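Local structure of beta-glucosidase (5M6G) at residues V88-G93 and L124-D129; E71-G76 and G92-E97. The protein probably hydrolyses terminal, non-reducing beta-D-glucosyl residues with release of beta-D-glucose, as a glycoside hydrolase of family 3. All coordinates share one frame; numbering follows the deposited sequence.

These contacts lie within one parallel beta-sheet and in the loops that leave it. Contact 1 lies in the core, where strands 87-90 and 125-128 pair through their backbones and run out at the sorbitol pocket; nearly all its touching residues are buried, and its chemistry is main-chain hydrogen bonding with apolar packing and a few polar side-chain bonds, among them those of Asp129 to sorbitol. Contact 2 is partly buried and joins the loops that follow strands 68-71 and 87-90, with charged side chains gathered round one serine hydroxyl. The two share Gly92 and Gly93, and they touch directly where Arg72 N bonds to Leu89 O. Strand 87-90 and its following loop thus take part in both.

Contact 1 of 2, residues V88-G93 and L124-D129; sequences VLSGGG and LIYGVD. With SOR (sorbitol), chain L.
A chi1 of -158° swings the Tyr126 ring away from its own backbone N and across to the neighbouring strand, where Ser90, whose OG sits beside its own backbone N (chi1 -80°), meets it. Tyr126 OH donates to Ser90 OG at 2.8 Å, with the serine oxygen at the edge of the ring and in its plane. Val88 O lies over one face of the same ring, 3.6 Å above the plane, nearer the ring's margin than its middle, while Val88 CG1 packs against Tyr126 CE2. The other valine branch, CG2, meets Leu124 CD2 at 3.6 Å.

Beneath these side chains the backbones pair as parallel strands. Val88 N donates to Ile125 O, and Gly127 N returns the bond to Val88 O at 2.9 Å. Ser90 N then donates to Gly127 O at 3.2 Å. Leu89 stands on the other sheet face, its CB 3.4 Å from Gly127 O.

Past the last paired residues the strands diverge, and a water bridges the gap: it donates to Ser90 O and to Asp129 OD2 and accepts from Asp129 N. The carboxylate is thereby steadied as it grips sorbitol, OD1 taking the O2 hydroxyl at 2.7 Å and OD2 the O4 hydroxyl at 2.9 Å. Gly91 and Gly92 border sorbitol C6, placing the pocket at the C-terminal ends of the strands, as in TIM-barrel enzymes; Lys231 and Asp310 bind the same ligand.

The contact closes the beta-alpha-beta unit of strand 87-90, helix 101-116 and strand 125-128. Met107 of that helix covers Ser90 and Tyr126, Val80 of helix 77-82 packs on Val88 and Leu124, and strand 68-71 flanks strand 87-90.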
loop_
_atom_site.group_PDB
_atom_site.type_symbol
_atom_site.label_atom_id
_atom_site.label_comp_id
_atom_site.label_asym_id
_atom_site.label_seq_id
_atom_site.Cartn_x
_atom_site.Cartn_y
_atom_site.Cartn_z
ATOM N N VAL A 88 0.856 -4.637 18.411
ATOM C CA VAL A 88 1.987 -5.265 17.744
ATOM C C VAL A 88 1.758 -5.136 16.246
ATOM O O VAL A 88 0.614 -5.079 15.782
ATOM C CB VAL A 88 2.148 -6.744 18.170
ATOM C CG1 VAL A 88 3.256 -7.441 17.387
ATOM C CG2 VAL A 88 2.430 -6.837 19.678
ATOM N N LEU A 89 2.851 -5.050 15.482
ATOM C CA LEU A 89 2.763 -5.097 14.027
ATOM C C LEU A 89 3.726 -6.140 13.485
ATOM O O LEU A 89 4.702 -6.526 14.135
ATOM C CB LEU A 89 3.068 -3.741 13.344
ATOM C CG LEU A 89 4.539 -3.317 13.193
ATOM C CD1 LEU A 89 4.753 -2.440 11.956
ATOM C CD2 LEU A 89 5.046 -2.586 14.432
ATOM N N SER A 90 3.414 -6.613 12.282
ATOM C CA SER A 90 4.396 -7.269 11.434
ATOM C C SER A 90 4.889 -6.228 10.443
ATOM O O SER A 90 4.088 -5.663 9.690
ATOM C CB SER A 90 3.801 -8.471 10.695
ATOM O OG SER A 90 3.732 -9.602 11.531
ATOM N N GLY A 91 6.183 -5.936 10.473
ATOM C CA GLY A 91 6.768 -5.183 9.384
ATOM C C GLY A 91 6.725 -6.004 8.098
ATOM O O GLY A 91 6.377 -7.185 8.091
ATOM N N GLY A 92 7.074 -5.360 6.986
ATOM C CA GLY A 92 7.135 -6.061 5.719
ATOM C C GLY A 92 8.050 -7.265 5.809
ATOM O O GLY A 92 9.191 -7.157 6.270
ATOM N N GLY A 93 7.559 -8.423 5.386
ATOM C CA GLY A 93 8.342 -9.637 5.439
ATOM C C GLY A 93 8.362 -10.336 6.778
ATOM O O GLY A 93 9.006 -11.382 6.899
ATOM N N LEU A 124 -5.111 -6.820 22.570
ATOM C CA LEU A 124 -4.155 -6.245 21.638
ATOM C C LEU A 124 -4.843 -5.885 20.326
ATOM O O LEU A 124 -5.812 -6.529 19.913
ATOM C CB LEU A 124 -3.048 -7.260 21.373
ATOM C CG LEU A 124 -1.678 -6.810 20.916
ATOM C CD1 LEU A 124 -1.014 -6.017 22.018
ATOM C CD2 LEU A 124 -0.878 -8.059 20.596
ATOM N N ILE A 125 -4.328 -4.855 19.656
ATOM C CA ILE A 125 -4.661 -4.588 18.258
ATOM C C ILE A 125 -3.407 -4.867 17.439
ATOM O O ILE A 125 -2.296 -4.487 17.834
ATOM C CB ILE A 125 -5.200 -3.153 18.056
ATOM C CG1 ILE A 125 -5.845 -2.982 16.674
ATOM C CG2 ILE A 125 -4.118 -2.088 18.279
ATOM C CD1 ILE A 125 -6.537 -1.633 16.497
ATOM N N TYR A 126 -3.564 -5.602 16.343
ATOM C CA TYR A 126 -2.434 -6.027 15.531
ATOM C C TYR A 126 -2.515 -5.337 14.175
ATOM O O TYR A 126 -3.567 -5.353 13.536
ATOM C CB TYR A 126 -2.429 -7.553 15.354
ATOM C CG TYR A 126 -1.075 -8.135 15.004
ATOM C CD1 TYR A 126 -0.508 -7.933 13.742
ATOM C CD2 TYR A 126 -0.358 -8.882 15.937
ATOM C CE1 TYR A 126 0.729 -8.467 13.422
ATOM C CE2 TYR A 126 0.883 -9.418 15.626
ATOM C CZ TYR A 126 1.421 -9.209 14.364
ATOM O OH TYR A 126 2.656 -9.736 14.060
ATOM N N GLY A 127 -1.410 -4.720 13.751
ATOM C CA GLY A 127 -1.354 -4.030 12.470
ATOM C C GLY A 127 -0.419 -4.678 11.465
ATOM O O GLY A 127 0.507 -5.400 11.846
ATOM N N VAL A 128 -0.650 -4.434 10.174
ATOM C CA VAL A 128 0.152 -5.044 9.123
ATOM C C VAL A 128 0.003 -4.182 7.879
ATOM O O VAL A 128 -0.991 -3.476 7.716
ATOM C CB VAL A 128 -0.307 -6.502 8.859
ATOM C CG1 VAL A 128 -1.656 -6.529 8.146
ATOM C CG2 VAL A 128 0.725 -7.258 8.053
ATOM N N ASP A 129 0.979 -4.264 6.978
ATOM C CA ASP A 129 0.825 -3.679 5.642
ATOM C C ASP A 129 0.079 -4.677 4.764
ATOM O O ASP A 129 0.669 -5.616 4.228
ATOM C CB ASP A 129 2.172 -3.326 5.021
ATOM C CG ASP A 129 2.906 -2.248 5.789
ATOM O OD1 ASP A 129 2.551 -1.054 5.640
ATOM O OD2 ASP A 129 3.843 -2.601 6.536
HETATM C C1 SOR L . 4.535 2.718 5.598
HETATM C C2 SOR L . 4.493 1.307 6.158
HETATM C C3 SOR L . 5.762 1.060 6.968
HETATM C C4 SOR L . 5.952 -0.427 7.255
HETATM C C5 SOR L . 7.408 -0.800 7.546
HETATM C C6 SOR L . 7.536 -2.317 7.456
HETATM O O1 SOR L . 3.720 2.821 4.455
HETATM O O2 SOR L . 3.349 1.152 6.979
HETATM O O3 SOR L . 5.659 1.768 8.176
HETATM O O4 SOR L . 5.139 -0.810 8.346
HETATM O O5 SOR L . 8.311 -0.173 6.643
HETATM O O6 SOR L . 8.891 -2.692 7.317
HETATM O O HOH W 1 3.560 -5.373 7.043
#

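Contact 2 of 2, residues E71-G76 and G92-E97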
loop_
_atom_site.group_PDB
_atom_site.type_symbol
_atom_site.label_atom_id
_atom_site.label_comp_id
_atom_site.label_asym_id
_atom_site.label_seq_id
_atom_site.Cartn_x
_atom_site.Cartn_y
_atom_site.Cartn_z
ATOM N N GLU A 71 7.177 -4.018 16.913
ATOM C CA GLU A 71 7.309 -5.018 15.863
ATOM C C GLU A 71 7.549 -6.388 16.491
ATOM O O GLU A 71 8.308 -6.520 17.454
ATOM C CB GLU A 71 8.455 -4.632 14.923
ATOM C CG GLU A 71 8.273 -5.061 13.471
ATOM C CD GLU A 71 8.529 -6.541 13.251
ATOM O OE1 GLU A 71 9.445 -7.090 13.894
ATOM O OE2 GLU A 71 7.811 -7.149 12.431
ATOM N N ARG A 72 6.896 -7.411 15.934
ATOM C CA ARG A 72 6.807 -8.707 16.609
ATOM C C ARG A 72 8.177 -9.323 16.890
ATOM O O ARG A 72 8.323 -10.060 17.868
ATOM C CB ARG A 72 5.966 -9.670 15.774
ATOM C CG ARG A 72 6.488 -9.793 14.339
ATOM C CD ARG A 72 5.848 -10.960 13.584
ATOM N NE ARG A 72 6.318 -12.265 14.048
ATOM C CZ ARG A 72 7.415 -12.860 13.592
ATOM N NH1 ARG A 72 8.154 -12.261 12.673
ATOM N NH2 ARG A 72 7.773 -14.053 14.055
ATOM N N LYS A 73 9.186 -9.054 16.051
ATOM C CA LYS A 73 10.502 -9.638 16.308
ATOM C C LYS A 73 11.119 -9.126 17.607
ATOM O O LYS A 73 11.999 -9.793 18.167
ATOM C CB LYS A 73 11.451 -9.359 15.140
ATOM C CG LYS A 73 11.124 -10.145 13.872
ATOM C CD LYS A 73 12.220 -9.994 12.809
ATOM C CE LYS A 73 12.354 -8.546 12.348
ATOM N NZ LYS A 73 11.160 -8.100 11.565
ATOM N N ALA A 74 10.684 -7.966 18.097
ATOM C CA ALA A 74 11.266 -7.388 19.303
ATOM C C ALA A 74 10.593 -7.850 20.587
ATOM O O ALA A 74 11.187 -7.696 21.662
ATOM C CB ALA A 74 11.215 -5.859 19.246
ATOM N N ALA A 75 9.382 -8.398 20.516
ATOM C CA ALA A 75 8.654 -8.756 21.730
ATOM C C ALA A 75 7.692 -9.893 21.436
ATOM O O ALA A 75 6.765 -9.733 20.639
ATOM C CB ALA A 75 7.897 -7.547 22.286
ATOM N N GLY A 76 7.903 -11.033 22.085
ATOM C CA GLY A 76 6.944 -12.104 22.018
ATOM C C GLY A 76 5.727 -11.808 22.865
ATOM O O GLY A 76 5.627 -10.772 23.544
ATOM N N GLY A 92 7.074 -5.360 6.986
ATOM C CA GLY A 92 7.135 -6.061 5.719
ATOM C C GLY A 92 8.050 -7.265 5.809
ATOM O O GLY A 92 9.191 -7.157 6.270
ATOM N N GLY A 93 7.559 -8.423 5.386
ATOM C CA GLY A 93 8.342 -9.637 5.439
ATOM C C GLY A 93 8.362 -10.336 6.778
ATOM O O GLY A 93 9.006 -11.382 6.899
ATOM N N SER A 94 7.670 -9.807 7.787
ATOM C CA SER A 94 7.771 -10.322 9.152
ATOM C C SER A 94 6.668 -11.352 9.390
ATOM O O SER A 94 5.650 -11.093 10.038
ATOM C CB SER A 94 7.699 -9.173 10.154
ATOM O OG SER A 94 8.072 -9.609 11.448
ATOM N N ALA A 95 6.895 -12.577 8.854
ATOM C CA ALA A 95 5.919 -13.649 8.922
ATOM C C ALA A 95 6.327 -14.688 9.957
ATOM O O ALA A 95 7.514 -14.826 10.268
ATOM C CB ALA A 95 5.778 -14.330 7.556
ATOM N N PRO A 96 5.370 -15.434 10.503
ATOM C CA PRO A 96 5.722 -16.617 11.297
ATOM C C PRO A 96 6.226 -17.727 10.385
ATOM O O PRO A 96 6.206 -17.619 9.156
ATOM C CB PRO A 96 4.393 -16.999 11.942
ATOM C CG PRO A 96 3.412 -16.693 10.852
ATOM C CD PRO A 96 3.916 -15.379 10.258
ATOM N N GLU A 97 6.681 -18.811 11.008
ATOM C CA GLU A 97 7.102 -20.000 10.267
ATOM C C GLU A 97 6.180 -21.167 10.623
ATOM O O GLU A 97 5.981 -21.447 11.803
ATOM C CB GLU A 97 8.563 -20.354 10.573
ATOM C CG GLU A 97 9.343 -20.854 9.359
ATOM C CD GLU A 97 9.844 -19.718 8.477
ATOM O OE1 GLU A 97 10.472 -18.779 9.016
ATOM O OE2 GLU A 97 9.600 -19.755 7.248
#
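Beside the sorbitol pocket of the TIM-barrel-like N-terminal domain, two neighbouring loops meet at the C-terminal ends of parallel strands 68-71 and 87-90. Their junction is Ser94, the centre of an inverse gamma turn, whose hydroxyl is gripped by side chains of three consecutive residues. Ser94 OG donates to Glu71 OE2 at 2.7 Å, and the carboxylate oxygen accepts with its syn lone pair. In return the hydroxyl accepts from Arg72 NH1 at 2.9 Å, fairly straight (158° at the hydrogen). A weak third bond comes from Lys73 NZ. One hydroxyl thus serves as donor to an acid and acceptor from a base, which fixes its rotation.

Ser94 OG meets the edge of the Arg72 guanidinium, almost in its plane. Ala95 O lies over one face of that group, 3.6 Å from NH1, without a hydrogen bond. Arg72 CG sits between its backbone N and carbonyl carbon (chi1 54°), bringing CG and CD alongside Ser94 OG; the bend at chi3 then turns the guanidinium so that NH1 reaches this oxygen, with Met107 and Tyr111 of helix 101-116 packed against the arginine chain.

Glu71 ties the loops further, since OE2 also receives Gly91 N, just before the second segment. This places the acid between the loop of its own strand and the glycine-rich loop that borders the ligand; its side chain is about 7 Å from sorbitol at their nearest atoms. The nearby positive charges probably favour its ionised form. Ser94 O accepts from Ser90 OG, linking the turn back to strand 87-90.

The other carboxylate oxygen stays within the first loop: Lys73 N at 2.9 Å and Lys73 NZ at 3.1 Å, the latter a salt bridge, reach Glu71 OE1 from opposite faces of the carboxylate plane.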